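Local coordinates for protein formylmethanofuran--tetrahydromethanopterin formyltransferase (Methanosarcina barkeri, PDB 1M5S) that probably catalyses the reversible transfer of a formyl group from formylmethanofuran to tetrahydromethanopterin, an early step of methanogenesis from carbon dioxide, at residues C95-A103 and P143-A151. Numbering follows the deposited sequence.
Sequences CVLTAPTTA and PIMEGDFLA
Phe149, Leu97 and Glu146 carry this contact between the loop after helix 81-95 and the hairpin that joins strand 137-144 to strand 147-170. The Phe149 ring packs against the type I beta turn from Val96 to Ala99. Its CG stands anti to the backbone N (chi1 173°), which sends the ring across to Leu97. Leu97 CA sits over the ring face, 3.8 Å from the centroid and 13° off the normal, a CH-pi contact. The Leu97 side chain crosses that of Phe149 at about a right angle, with CG 3.8 Å from Phe149 CD2. At the ring edge, Thr102 O lies 3.2 Å from Phe149 CD1.

Glu146 makes the direct polar link. The syn lone pair of its OE1 takes the N-H of Thr101 at 2.7 Å, nearly straight at 165°. Tyr245 OH of a second subunit is also hydrogen-bonded to OE1. Water 1 lies between the segments, 3.0 Å from Glu146 OE2 and 2.7 Å from Ala99 O. Water 2 bridges Thr102 O to Asp148 O and Leu150 N. Within the loop, Val96 O accepts hydrogen bonds from Ala99 N and Thr102 OG1, which come from opposite faces of its carbonyl plane.

The backbone N-H of Thr101, water 1 and Tyr245 of the second subunit thus hold the buried Glu146 carboxylate in place between the loop, the hairpin and the neighbouring subunit.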
# COMPACT_ATOMS: atom_id res chain seq x y z
N CYS A 95 3.14 21.63 1.40
CA CYS A 95 2.91 20.20 1.29
C CYS A 95 3.95 19.44 0.48
O CYS A 95 3.98 18.21 0.49
CB CYS A 95 1.51 19.93 0.72
SG CYS A 95 0.16 20.68 1.67
N VAL A 96 4.80 20.16 -0.24
CA VAL A 96 5.83 19.53 -1.06
C VAL A 96 7.24 19.98 -0.67
O VAL A 96 8.12 19.16 -0.41
CB VAL A 96 5.56 19.80 -2.55
CG1 VAL A 96 6.61 19.13 -3.41
CG2 VAL A 96 4.18 19.30 -2.93
N LEU A 97 7.41 21.29 -0.50
CA LEU A 97 8.65 21.84 0.05
C LEU A 97 8.96 21.21 1.40
O LEU A 97 10.11 20.92 1.71
CB LEU A 97 8.53 23.36 0.19
CG LEU A 97 9.74 24.15 0.72
CD1 LEU A 97 9.78 25.51 0.06
CD2 LEU A 97 9.67 24.29 2.22
N THR A 98 7.91 20.92 2.16
CA THR A 98 8.02 20.36 3.50
C THR A 98 8.10 18.83 3.53
O THR A 98 8.32 18.23 4.59
CB THR A 98 6.83 20.78 4.36
OG1 THR A 98 5.62 20.34 3.73
CG2 THR A 98 6.79 22.29 4.49
N ALA A 99 7.85 18.20 2.38
CA ALA A 99 7.81 16.75 2.28
C ALA A 99 9.19 16.18 1.94
O ALA A 99 9.95 16.78 1.18
CB ALA A 99 6.80 16.33 1.22
N PRO A 100 9.53 15.00 2.50
CA PRO A 100 10.83 14.35 2.29
C PRO A 100 11.20 14.11 0.82
O PRO A 100 10.44 13.50 0.07
CB PRO A 100 10.69 13.04 3.05
CG PRO A 100 9.72 13.34 4.13
CD PRO A 100 8.72 14.26 3.48
N THR A 101 12.41 14.53 0.47
CA THR A 101 13.10 14.20 -0.78
C THR A 101 12.51 14.76 -2.07
O THR A 101 13.00 14.44 -3.16
CB THR A 101 13.31 12.67 -0.97
OG1 THR A 101 12.12 12.06 -1.48
CG2 THR A 101 13.70 12.02 0.35
N THR A 102 11.51 15.63 -1.96
CA THR A 102 10.80 16.10 -3.14
C THR A 102 11.56 17.13 -3.96
O THR A 102 12.40 17.87 -3.43
CB THR A 102 9.45 16.70 -2.76
OG1 THR A 102 9.65 17.67 -1.72
CG2 THR A 102 8.51 15.62 -2.26
N ALA A 103 11.34 17.10 -5.27
CA ALA A 103 11.68 18.22 -6.15
C ALA A 103 10.44 18.53 -6.99
O ALA A 103 9.59 17.66 -7.17
CB ALA A 103 12.85 17.83 -7.06
N PRO A 143 18.09 25.56 0.36
CA PRO A 143 18.63 24.77 1.47
C PRO A 143 17.65 24.60 2.63
O PRO A 143 17.10 25.56 3.15
CB PRO A 143 19.87 25.56 1.89
CG PRO A 143 20.33 26.19 0.62
CD PRO A 143 19.05 26.59 -0.09
N ILE A 144 17.37 23.34 2.95
CA ILE A 144 16.52 22.99 4.09
C ILE A 144 17.17 21.83 4.87
O ILE A 144 18.24 21.36 4.51
CB ILE A 144 15.08 22.61 3.62
CG1 ILE A 144 15.13 21.50 2.56
CG2 ILE A 144 14.36 23.85 3.08
CD1 ILE A 144 13.77 20.95 2.19
N MET A 145 16.54 21.44 5.98
CA MET A 145 17.14 20.47 6.91
C MET A 145 17.58 19.16 6.26
O MET A 145 18.57 18.57 6.69
CB MET A 145 16.17 20.14 8.03
CG MET A 145 15.96 21.25 9.01
SD MET A 145 15.21 20.60 10.49
CE MET A 145 13.68 19.93 9.87
N GLU A 146 16.78 18.65 5.33
CA GLU A 146 17.05 17.36 4.70
C GLU A 146 18.17 17.46 3.69
O GLU A 146 18.75 16.45 3.29
CB GLU A 146 15.79 16.85 3.99
CG GLU A 146 15.48 17.57 2.67
CD GLU A 146 14.43 16.88 1.82
OE1 GLU A 146 13.98 15.78 2.22
OE2 GLU A 146 14.06 17.42 0.75
N GLY A 147 18.41 18.68 3.19
CA GLY A 147 19.24 18.86 2.02
C GLY A 147 18.81 20.08 1.23
O GLY A 147 18.47 21.10 1.82
N ASP A 148 18.89 20.00 -0.10
CA ASP A 148 18.45 21.08 -0.98
C ASP A 148 17.11 20.72 -1.63
O ASP A 148 16.97 19.64 -2.21
CB ASP A 148 19.49 21.34 -2.08
CG ASP A 148 20.81 21.88 -1.53
OD1 ASP A 148 20.79 22.78 -0.67
OD2 ASP A 148 21.88 21.47 -2.05
N PHE A 149 16.12 21.59 -1.48
CA PHE A 149 14.86 21.45 -2.21
C PHE A 149 14.98 22.13 -3.58
O PHE A 149 15.41 23.28 -3.67
CB PHE A 149 13.71 22.06 -1.40
CG PHE A 149 12.40 22.10 -2.14
CD1 PHE A 149 11.78 20.93 -2.56
CD2 PHE A 149 11.77 23.32 -2.40
CE1 PHE A 149 10.56 20.96 -3.23
CE2 PHE A 149 10.54 23.37 -3.07
CZ PHE A 149 9.94 22.18 -3.48
N LEU A 150 14.69 21.38 -4.64
CA LEU A 150 14.77 21.91 -5.99
C LEU A 150 13.37 22.23 -6.52
O LEU A 150 12.45 21.44 -6.38
CB LEU A 150 15.46 20.90 -6.91
CG LEU A 150 17.00 20.93 -6.99
CD1 LEU A 150 17.62 21.26 -5.66
CD2 LEU A 150 17.50 19.60 -7.50
N ALA A 151 13.21 23.44 -7.06
CA ALA A 151 11.93 23.88 -7.62
C ALA A 151 12.15 24.67 -8.91
O ALA A 151 12.76 25.74 -8.89
CB ALA A 151 11.17 24.74 -6.59
O HOH W 1 11.49 18.79 0.16
O HOH W 2 14.94 18.69 -4.13